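Local coordinates for protein Abbfa_003403 (Acinetobacter baumannii, PDB 4ZXH) that probably assembles a peptide without the ribosome, using condensation, adenylation, peptidyl carrier and thioesterase domains joined in one chain, at residues V43-K48 and L387-F392; V47-S52 and G135-V140; G167-S172 and A380-Q385. All coordinates share one frame; numbering follows the deposited sequence.

Interaction 1. Residues V43-K48 and L387-F392; sequences VAFDVK and LTLGSF. With K (potassium ion), chain D.
Asp46 and Gly390 form a hydrogen-bonded pair between neighbouring antiparallel strands, 40-49 and 387-391, in the mixed sheet of the condensation domain. Each backbone serves the other: Asp46 N donates to Gly390 O at 3.0 Å, coming from above the carbonyl plane, and Gly390 N returns a bond to Asp46 O at 2.8 Å. Two residues on, Lys48 N meets Thr388 O at 3.0 Å in the carbonyl plane, whereas the return bond from Thr388 N to Lys48 O is bent and weak. Between these pairs, Val47 CA and Leu389 CA turn their hydrogens to the same acceptors, Thr388 O and Asp46 O. Polar and charged side chains suit the partly exposed face: Lys48 NZ curls back along its own strand to Asp46 OD1, making a weak salt bridge at 3.2 Å, while Asp46 OD1 is also weakly bonded to His138 NE2. Apolar residues fill the other face. Leu389 places CG beside its backbone N (chi1 -66°), from where one branch, CD2, runs alongside Val47 CG2 and the other, CD1, sits over the centre of the Phe45 ring in a CH-pi contact. At the far end Ser391 OG is 3.0 Å from the potassium ion, whose remaining four protein ligands are the carbonyl oxygens of Glu371, Leu372, Leu374 and Ile376.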
loop_
_atom_site.group_PDB
_atom_site.type_symbol
_atom_site.label_atom_id
_atom_site.label_comp_id
_atom_site.label_asym_id
_atom_site.label_seq_id
_atom_site.Cartn_x
_atom_site.Cartn_y
_atom_site.Cartn_z
ATOM N N VAL A 43 -0.679 -2.529 -33.814
ATOM C CA VAL A 43 -0.209 -3.421 -34.857
ATOM C C VAL A 43 0.702 -2.591 -35.777
ATOM O O VAL A 43 0.339 -1.465 -36.154
ATOM C CB VAL A 43 -1.391 -4.061 -35.638
ATOM C CG1 VAL A 43 -2.359 -3.012 -36.133
ATOM C CG2 VAL A 43 -0.888 -4.858 -36.802
ATOM N N ALA A 44 1.882 -3.125 -36.115
ATOM C CA ALA A 44 2.870 -2.372 -36.905
ATOM C C ALA A 44 3.477 -3.174 -38.060
ATOM O O ALA A 44 3.600 -4.410 -37.999
ATOM C CB ALA A 44 3.988 -1.869 -36.003
ATOM N N PHE A 45 3.895 -2.468 -39.108
ATOM C CA PHE A 45 4.378 -3.154 -40.295
ATOM C C PHE A 45 5.549 -2.457 -40.932
ATOM O O PHE A 45 5.667 -1.235 -40.902
ATOM C CB PHE A 45 3.263 -3.307 -41.337
ATOM C CG PHE A 45 2.094 -4.135 -40.872
ATOM C CD1 PHE A 45 2.206 -5.513 -40.743
ATOM C CD2 PHE A 45 0.881 -3.540 -40.576
ATOM C CE1 PHE A 45 1.134 -6.289 -40.319
ATOM C CE2 PHE A 45 -0.202 -4.309 -40.155
ATOM C CZ PHE A 45 -0.072 -5.689 -40.033
ATOM N N ASP A 46 6.436 -3.269 -41.485
ATOM C CA ASP A 46 7.435 -2.795 -42.409
ATOM C C ASP A 46 6.687 -2.645 -43.729
ATOM O O ASP A 46 5.996 -3.575 -44.138
ATOM C CB ASP A 46 8.593 -3.792 -42.494
ATOM C CG ASP A 46 9.791 -3.239 -43.220
ATOM O OD1 ASP A 46 9.600 -2.596 -44.270
ATOM O OD2 ASP A 46 10.921 -3.414 -42.713
ATOM N N VAL A 47 6.758 -1.477 -44.366
ATOM C CA VAL A 47 6.038 -1.286 -45.623
ATOM C C VAL A 47 6.963 -0.810 -46.734
ATOM O O VAL A 47 7.500 0.286 -46.655
ATOM C CB VAL A 47 4.883 -0.278 -45.488
ATOM C CG1 VAL A 47 4.118 -0.186 -46.811
ATOM C CG2 VAL A 47 3.945 -0.692 -44.376
ATOM N N LYS A 48 7.149 -1.643 -47.758
ATOM C CA LYS A 48 7.939 -1.270 -48.931
ATOM C C LYS A 48 6.987 -1.026 -50.092
ATOM O O LYS A 48 6.091 -1.837 -50.340
ATOM C CB LYS A 48 8.960 -2.356 -49.283
ATOM C CG LYS A 48 10.132 -2.445 -48.332
ATOM C CD LYS A 48 11.070 -3.582 -48.689
ATOM C CE LYS A 48 12.203 -3.744 -47.676
ATOM N NZ LYS A 48 11.711 -3.948 -46.275
ATOM N N LEU A 387 2.513 -2.573 -52.967
ATOM C CA LEU A 387 3.328 -2.574 -51.752
ATOM C C LEU A 387 3.582 -3.945 -51.163
ATOM O O LEU A 387 3.073 -4.953 -51.642
ATOM C CB LEU A 387 2.698 -1.689 -50.671
ATOM C CG LEU A 387 1.210 -1.802 -50.322
ATOM C CD1 LEU A 387 0.881 -3.111 -49.758
ATOM C CD2 LEU A 387 0.918 -0.773 -49.244
ATOM N N THR A 388 4.348 -3.955 -50.080
ATOM C CA THR A 388 4.748 -5.194 -49.429
ATOM C C THR A 388 4.778 -4.996 -47.926
ATOM O O THR A 388 5.403 -4.040 -47.454
ATOM C CB THR A 388 6.139 -5.659 -49.925
ATOM O OG1 THR A 388 6.077 -5.940 -51.335
ATOM C CG2 THR A 388 6.605 -6.880 -49.161
ATOM N N LEU A 389 4.106 -5.877 -47.180
ATOM C CA LEU A 389 4.098 -5.806 -45.704
ATOM C C LEU A 389 5.063 -6.812 -45.095
ATOM O O LEU A 389 5.086 -7.969 -45.504
ATOM C CB LEU A 389 2.701 -6.065 -45.118
ATOM C CG LEU A 389 1.497 -5.138 -45.312
ATOM C CD1 LEU A 389 0.425 -5.540 -44.334
ATOM C CD2 LEU A 389 1.846 -3.683 -45.119
ATOM N N GLY A 390 5.846 -6.379 -44.113
ATOM C CA GLY A 390 6.751 -7.266 -43.400
ATOM C C GLY A 390 6.539 -7.092 -41.911
ATOM O O GLY A 390 5.796 -6.199 -41.506
ATOM N N SER A 391 7.169 -7.939 -41.098
ATOM C CA SER A 391 7.031 -7.848 -39.643
ATOM C C SER A 391 7.674 -6.596 -39.112
ATOM O O SER A 391 8.617 -6.103 -39.705
ATOM C CB SER A 391 7.658 -9.055 -38.941
ATOM O OG SER A 391 6.932 -10.239 -39.195
ATOM N N PHE A 392 7.146 -6.078 -38.001
ATOM C CA PHE A 392 7.858 -5.091 -37.189
ATOM C C PHE A 392 7.385 -5.201 -35.726
ATOM O O PHE A 392 6.396 -4.588 -35.336
ATOM C CB PHE A 392 7.659 -3.677 -37.735
ATOM C CG PHE A 392 8.547 -2.647 -37.081
ATOM C CD1 PHE A 392 9.789 -2.354 -37.606
ATOM C CD2 PHE A 392 8.137 -1.977 -35.930
ATOM C CE1 PHE A 392 10.598 -1.418 -37.012
ATOM C CE2 PHE A 392 8.943 -1.043 -35.319
ATOM C CZ PHE A 392 10.174 -0.762 -35.849
HETATM K K K D . 5.732 -10.752 -36.553
#

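Interaction 2. Residues V47-S52 and G135-V140; sequences VKVNQS and GQNHYV. With PX4 (1,2-dimyristoyl-sn-glycero-3-phosphocholine), chain C.
Lys48 and His138, a non-hydrogen-bonded pair of two antiparallel strands, extend their side chains side by side in the same direction. The lysine chain lies over one face of the imidazole, with CE 4.1 Å from the ring centroid in a CH-pi contact; a bend at its last torsion (chi4 56°) brings NZ over the same face. A long aliphatic chain ending in a charge suits this exposed position, its methylenes covering the ring. Tyr139 belongs to the other face of the sheet. Its ring turns an edge to Val49, whose CG2 is 4.1 Å from Tyr139 CE2, and presents a face to the phospholipid: the ester carbonyl oxygen O8 stands above the ring toward its rim, and Tyr139 OH comes 3.2 Å from lipid atom C6. Tyrosine fits here because an apolar ring with a polar end can meet the junction of glycerol and phosphate. The Val49 and Asn137 side chains cross at about a right angle, Val49 CG2 lying 3.6 Å from Asn137 CB. The backbones are joined by Val47 N to Tyr139 O at 2.7 Å, Tyr139 N to Val47 O at 2.8 Å and Val49 N to Asn137 O at 2.9 Å. The type II turn from Gly135 to His138 links strands 127-135 and 138-146 as a hairpin, and strand 40-49 lies between that hairpin and strand 387-391.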
loop_
_atom_site.group_PDB
_atom_site.type_symbol
_atom_site.label_atom_id
_atom_site.label_comp_id
_atom_site.label_asym_id
_atom_site.label_seq_id
_atom_site.Cartn_x
_atom_site.Cartn_y
_atom_site.Cartn_z
ATOM N N VAL A 47 6.758 -1.477 -44.366
ATOM C CA VAL A 47 6.038 -1.286 -45.623
ATOM C C VAL A 47 6.963 -0.810 -46.734
ATOM O O VAL A 47 7.500 0.286 -46.655
ATOM C CB VAL A 47 4.883 -0.278 -45.488
ATOM C CG1 VAL A 47 4.118 -0.186 -46.811
ATOM C CG2 VAL A 47 3.945 -0.692 -44.376
ATOM N N LYS A 48 7.149 -1.643 -47.758
ATOM C CA LYS A 48 7.939 -1.270 -48.931
ATOM C C LYS A 48 6.987 -1.026 -50.092
ATOM O O LYS A 48 6.091 -1.837 -50.340
ATOM C CB LYS A 48 8.960 -2.356 -49.283
ATOM C CG LYS A 48 10.132 -2.445 -48.332
ATOM C CD LYS A 48 11.070 -3.582 -48.689
ATOM C CE LYS A 48 12.203 -3.744 -47.676
ATOM N NZ LYS A 48 11.711 -3.948 -46.275
ATOM N N VAL A 49 7.160 0.091 -50.792
ATOM C CA VAL A 49 6.179 0.495 -51.792
ATOM C C VAL A 49 6.771 0.585 -53.185
ATOM O O VAL A 49 7.992 0.625 -53.364
ATOM C CB VAL A 49 5.519 1.862 -51.437
ATOM C CG1 VAL A 49 4.829 1.803 -50.063
ATOM C CG2 VAL A 49 6.531 2.984 -51.462
ATOM N N ASN A 50 5.876 0.568 -54.168
ATOM C CA ASN A 50 6.192 0.856 -55.564
ATOM C C ASN A 50 5.558 2.207 -55.916
ATOM O O ASN A 50 4.675 2.674 -55.189
ATOM C CB ASN A 50 5.669 -0.254 -56.481
ATOM C CG ASN A 50 6.398 -1.580 -56.287
ATOM O OD1 ASN A 50 7.597 -1.604 -56.001
ATOM N ND2 ASN A 50 5.680 -2.694 -56.482
ATOM N N GLN A 51 5.976 2.837 -57.011
ATOM C CA GLN A 51 5.457 4.169 -57.328
ATOM C C GLN A 51 3.971 4.169 -57.711
ATOM O O GLN A 51 3.316 5.220 -57.670
ATOM C CB GLN A 51 6.275 4.821 -58.448
ATOM C CG GLN A 51 6.482 6.341 -58.257
ATOM C CD GLN A 51 7.244 6.699 -56.967
ATOM O OE1 GLN A 51 6.810 7.551 -56.181
ATOM N NE2 GLN A 51 8.390 6.056 -56.761
ATOM N N SER A 52 3.434 2.996 -58.057
ATOM C CA SER A 52 2.054 2.905 -58.533
ATOM C C SER A 52 1.025 3.037 -57.397
ATOM O O SER A 52 -0.187 3.079 -57.645
ATOM C CB SER A 52 1.834 1.591 -59.305
ATOM O OG SER A 52 2.111 0.426 -58.532
ATOM N N GLY A 135 14.086 4.774 -45.686
ATOM C CA GLY A 135 14.908 4.763 -46.884
ATOM C C GLY A 135 13.982 5.039 -48.045
ATOM O O GLY A 135 12.793 5.271 -47.821
ATOM N N GLN A 136 14.479 5.015 -49.280
ATOM C CA GLN A 136 13.578 5.368 -50.361
ATOM C C GLN A 136 12.509 4.291 -50.530
ATOM O O GLN A 136 12.807 3.105 -50.680
ATOM C CB GLN A 136 14.306 5.599 -51.677
ATOM C CG GLN A 136 13.380 6.290 -52.675
ATOM C CD GLN A 136 13.976 6.438 -54.061
ATOM O OE1 GLN A 136 15.054 5.909 -54.356
ATOM N NE2 GLN A 136 13.264 7.154 -54.932
ATOM N N ASN A 137 11.260 4.746 -50.454
ATOM C CA ASN A 137 10.071 3.924 -50.616
ATOM C C ASN A 137 9.938 2.865 -49.532
ATOM O O ASN A 137 9.215 1.886 -49.685
ATOM C CB ASN A 137 10.066 3.281 -51.997
ATOM C CG ASN A 137 9.841 4.292 -53.097
ATOM O OD1 ASN A 137 9.210 5.331 -52.881
ATOM N ND2 ASN A 137 10.366 4.004 -54.284
ATOM N N HIS A 138 10.610 3.095 -48.415
ATOM C CA HIS A 138 10.640 2.128 -47.326
ATOM C C HIS A 138 10.182 2.767 -46.000
ATOM O O HIS A 138 10.788 3.732 -45.532
ATOM C CB HIS A 138 12.047 1.562 -47.212
ATOM C CG HIS A 138 12.189 0.506 -46.175
ATOM N ND1 HIS A 138 13.410 -0.011 -45.810
ATOM C CD2 HIS A 138 11.263 -0.133 -45.424
ATOM C CE1 HIS A 138 13.232 -0.924 -44.868
ATOM N NE2 HIS A 138 11.942 -1.014 -44.615
ATOM N N TYR A 139 9.117 2.227 -45.409
ATOM C CA TYR A 139 8.456 2.864 -44.273
ATOM C C TYR A 139 8.175 1.878 -43.149
ATOM O O TYR A 139 8.070 0.676 -43.386
ATOM C CB TYR A 139 7.135 3.518 -44.701
ATOM C CG TYR A 139 7.286 4.567 -45.771
ATOM C CD1 TYR A 139 7.625 5.865 -45.444
ATOM C CD2 TYR A 139 7.098 4.260 -47.117
ATOM C CE1 TYR A 139 7.777 6.832 -46.414
ATOM C CE2 TYR A 139 7.252 5.224 -48.107
ATOM C CZ TYR A 139 7.590 6.513 -47.748
ATOM O OH TYR A 139 7.751 7.503 -48.701
ATOM N N VAL A 140 8.065 2.390 -41.925
ATOM C CA VAL A 140 7.428 1.648 -40.843
ATOM C C VAL A 140 6.137 2.376 -40.472
ATOM O O VAL A 140 6.108 3.602 -40.353
ATOM C CB VAL A 140 8.340 1.507 -39.616
ATOM C CG1 VAL A 140 7.606 0.833 -38.471
ATOM C CG2 VAL A 140 9.595 0.726 -39.990
HETATM O O1 PX4 C . 4.286 12.295 -48.400
HETATM O O2 PX4 C . 6.415 10.874 -48.891
HETATM P P1 PX4 C . 4.930 11.091 -49.052
HETATM O O3 PX4 C . 4.567 11.034 -50.626
HETATM C C1 PX4 C . 4.335 12.183 -51.444
HETATM C C2 PX4 C . 4.288 11.732 -52.907
HETATM N N1 PX4 C . 3.826 12.790 -53.832
HETATM C C3 PX4 C . 4.351 14.107 -53.429
HETATM C C4 PX4 C . 4.297 12.479 -55.192
HETATM C C5 PX4 C . 2.356 12.828 -53.852
HETATM O O4 PX4 C . 4.161 9.754 -48.563
HETATM C C6 PX4 C . 4.809 8.624 -47.970
HETATM C C7 PX4 C . 3.822 7.950 -47.023
HETATM C C8 PX4 C . 2.952 9.083 -46.484
HETATM O O5 PX4 C . 1.977 8.581 -45.575
HETATM C C9 PX4 C . 0.652 9.181 -45.472
HETATM O O6 PX4 C . 0.294 10.022 -46.278
HETATM C C10 PX4 C . -0.277 8.746 -44.368
HETATM C C11 PX4 C . -1.355 7.811 -44.898
HETATM C C12 PX4 C . -1.300 6.493 -44.141
HETATM C C13 PX4 C . -2.714 5.965 -43.941
HETATM C C14 PX4 C . -2.841 4.562 -44.511
HETATM C C15 PX4 C . -4.316 4.235 -44.664
HETATM C C16 PX4 C . -4.654 2.989 -43.872
HETATM C C17 PX4 C . -6.157 2.798 -43.800
HETATM C C18 PX4 C . -6.724 3.511 -42.573
HETATM C C19 PX4 C . -7.087 2.537 -41.465
HETATM C C20 PX4 C . -7.133 3.266 -40.125
HETATM C C21 PX4 C . -7.607 2.330 -39.013
HETATM C C22 PX4 C . -7.047 2.705 -37.650
HETATM O O7 PX4 C . 3.013 6.984 -47.712
HETATM C C23 PX4 C . 2.918 5.699 -47.007
HETATM O O8 PX4 C . 3.837 5.400 -46.269
HETATM C C24 PX4 C . 1.702 4.783 -47.175
HETATM C C25 PX4 C . 1.749 3.453 -46.403
HETATM C C26 PX4 C . 0.423 2.673 -46.470
HETATM C C27 PX4 C . 0.422 1.390 -45.616
HETATM C C28 PX4 C . -0.870 0.570 -45.708
HETATM C C29 PX4 C . -0.860 -0.706 -44.849
HETATM C C30 PX4 C . -2.134 -1.552 -44.997
HETATM C C31 PX4 C . -2.566 -2.363 -43.751
HETATM C C32 PX4 C . -3.270 -1.464 -42.722
HETATM C C33 PX4 C . -4.174 -2.165 -41.698
HETATM C C34 PX4 C . -4.417 -1.285 -40.467
HETATM C C35 PX4 C . -5.761 -1.472 -39.758
HETATM C C36 PX4 C . -5.586 -1.899 -38.309
#

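Interaction 3. Residues G167-S172 and A380-Q385; sequences GLVAES and ATLVGQ
A Schellman motif ends the helix 152-165 region at Gly167, and the loop that leaves it packs against the edge strand 382-383 of the condensation-domain sheet through Leu168. Glycine suits the capping position because its backbone there has a positive phi of 85°. The next residue, Leu168, is buried and has the largest share of the contact, with Leu382 next. With its CG beside the backbone N (chi1 -66°), the side chain reaches across so that, within the 380-385 segment, the CD2 branch meets backbone: it is 3.4 Å from Gly384 N and 3.5 Å from Leu382 O. Gly384, having no side chain, probably suits this spot because Leu168 CD2 lies close over its peptide N; its CA also lies 3.7 Å from Gly167 O. Nearer the backbone, Leu168 CB packs against Leu382 CG at 4.1 Å. Leu382 points toward the loop, its CG anti to the backbone N (chi1 -166°), and places CD1 3.9 Å from Leu168 O, with CD2 approaching Val169 CG1 at 4.5 Å. No hydrogen bond spans the two segments, so their contact rests on branched aliphatic groups laid against each other and against main chain. Phe369 touches both Val169 and Leu382, extending the apolar patch. Beyond Leu168 lie Leu387 and Leu389 of the adjoining strand 387-391, so that this leucine bridges from the end of helix 152-165 to the last two strands of the sheet.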
loop_
_atom_site.group_PDB
_atom_site.type_symbol
_atom_site.label_atom_id
_atom_site.label_comp_id
_atom_site.label_asym_id
_atom_site.label_seq_id
_atom_site.Cartn_x
_atom_site.Cartn_y
_atom_site.Cartn_z
ATOM N N GLY A 167 -5.106 -4.164 -52.061
ATOM C CA GLY A 167 -4.694 -5.196 -52.997
ATOM C C GLY A 167 -3.787 -6.299 -52.463
ATOM O O GLY A 167 -3.084 -6.945 -53.240
ATOM N N LEU A 168 -3.812 -6.535 -51.153
ATOM C CA LEU A 168 -2.949 -7.543 -50.527
ATOM C C LEU A 168 -3.596 -8.928 -50.357
ATOM O O LEU A 168 -2.904 -9.940 -50.348
ATOM C CB LEU A 168 -2.466 -7.037 -49.170
ATOM C CG LEU A 168 -1.539 -5.836 -49.284
ATOM C CD1 LEU A 168 -1.301 -5.224 -47.935
ATOM C CD2 LEU A 168 -0.238 -6.285 -49.897
ATOM N N VAL A 169 -4.913 -8.976 -50.210
ATOM C CA VAL A 169 -5.616 -10.254 -50.122
ATOM C C VAL A 169 -6.772 -10.185 -51.092
ATOM O O VAL A 169 -7.192 -9.087 -51.477
ATOM C CB VAL A 169 -6.143 -10.571 -48.683
ATOM C CG1 VAL A 169 -4.992 -10.737 -47.717
ATOM C CG2 VAL A 169 -7.092 -9.497 -48.205
ATOM N N ALA A 170 -7.296 -11.337 -51.489
ATOM C CA ALA A 170 -8.279 -11.342 -52.569
ATOM C C ALA A 170 -9.685 -11.045 -52.070
ATOM O O ALA A 170 -10.439 -10.346 -52.735
ATOM C CB ALA A 170 -8.248 -12.664 -53.310
ATOM N N GLU A 171 -10.050 -11.563 -50.901
ATOM C CA GLU A 171 -11.380 -11.253 -50.387
ATOM C C GLU A 171 -11.440 -11.109 -48.867
ATOM O O GLU A 171 -10.592 -11.625 -48.132
ATOM C CB GLU A 171 -12.382 -12.306 -50.858
ATOM C CG GLU A 171 -11.945 -13.738 -50.631
ATOM C CD GLU A 171 -12.934 -14.746 -51.200
ATOM O OE1 GLU A 171 -13.788 -14.353 -52.042
ATOM O OE2 GLU A 171 -12.857 -15.930 -50.801
ATOM N N SER A 172 -12.466 -10.380 -48.434
ATOM C CA SER A 172 -12.716 -10.024 -47.041
ATOM C C SER A 172 -14.215 -10.019 -46.771
ATOM O O SER A 172 -14.998 -9.561 -47.607
ATOM C CB SER A 172 -12.117 -8.646 -46.732
ATOM O OG SER A 172 -12.747 -8.018 -45.622
ATOM N N ALA A 380 8.668 -13.599 -43.449
ATOM C CA ALA A 380 7.431 -13.670 -44.239
ATOM C C ALA A 380 6.846 -12.304 -44.546
ATOM O O ALA A 380 6.931 -11.379 -43.733
ATOM C CB ALA A 380 6.386 -14.510 -43.540
ATOM N N THR A 381 6.237 -12.216 -45.726
ATOM C CA THR A 381 5.707 -10.983 -46.285
ATOM C C THR A 381 4.373 -11.205 -46.982
ATOM O O THR A 381 3.988 -12.327 -47.326
ATOM C CB THR A 381 6.662 -10.355 -47.319
ATOM O OG1 THR A 381 6.929 -11.306 -48.362
ATOM C CG2 THR A 381 7.969 -9.905 -46.671
ATOM N N LEU A 382 3.686 -10.100 -47.213
ATOM C CA LEU A 382 2.434 -10.091 -47.935
ATOM C C LEU A 382 2.617 -9.127 -49.102
ATOM O O LEU A 382 2.717 -7.927 -48.906
ATOM C CB LEU A 382 1.309 -9.665 -47.004
ATOM C CG LEU A 382 -0.145 -9.868 -47.380
ATOM C CD1 LEU A 382 -0.384 -11.312 -47.672
ATOM C CD2 LEU A 382 -0.980 -9.424 -46.207
ATOM N N VAL A 383 2.711 -9.658 -50.311
ATOM C CA VAL A 383 3.100 -8.858 -51.454
ATOM C C VAL A 383 1.918 -8.541 -52.349
ATOM O O VAL A 383 1.209 -9.435 -52.825
ATOM C CB VAL A 383 4.186 -9.571 -52.280
ATOM C CG1 VAL A 383 4.573 -8.732 -53.492
ATOM C CG2 VAL A 383 5.391 -9.865 -51.400
ATOM N N GLY A 384 1.706 -7.253 -52.571
ATOM C CA GLY A 384 0.646 -6.801 -53.441
ATOM C C GLY A 384 1.269 -6.115 -54.627
ATOM O O GLY A 384 2.486 -5.987 -54.715
ATOM N N GLN A 385 0.434 -5.691 -55.559
ATOM C CA GLN A 385 0.912 -4.966 -56.719
ATOM C C GLN A 385 1.644 -3.685 -56.299
ATOM O O GLN A 385 2.721 -3.382 -56.811
ATOM C CB GLN A 385 -0.264 -4.655 -57.639
ATOM C CG GLN A 385 0.002 -3.632 -58.694
ATOM C CD GLN A 385 -1.130 -3.531 -59.705
ATOM O OE1 GLN A 385 -2.252 -4.013 -59.481
ATOM N NE2 GLN A 385 -0.833 -2.910 -60.834
#

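In the fold
All three contacts involve one sheet of the condensation domain; interaction 3 brings the loop after helix 152-165 against its edge. Interactions 1 and 2, their centres about 10 Å apart, use opposite edges of strand 40-49 and share Val47 and Lys48. Interaction 3 adds the next strand, its Leu382 O 3.0 Å from Leu389 N of interaction 1. Although interactions 2 and 3 have centres about 15 Å apart, Asn50 ND2 reaches Gln385 O at 3.1 Å. The phospholipid touches interactions 1 and 2, through Leu389 and Tyr139 among others, and lies close to interaction 3, where the side chain of Leu168 is about 5 Å from the bound lipid at the nearest atoms. Of the three, interaction 1 supplies a potassium ligand, Ser391 OG.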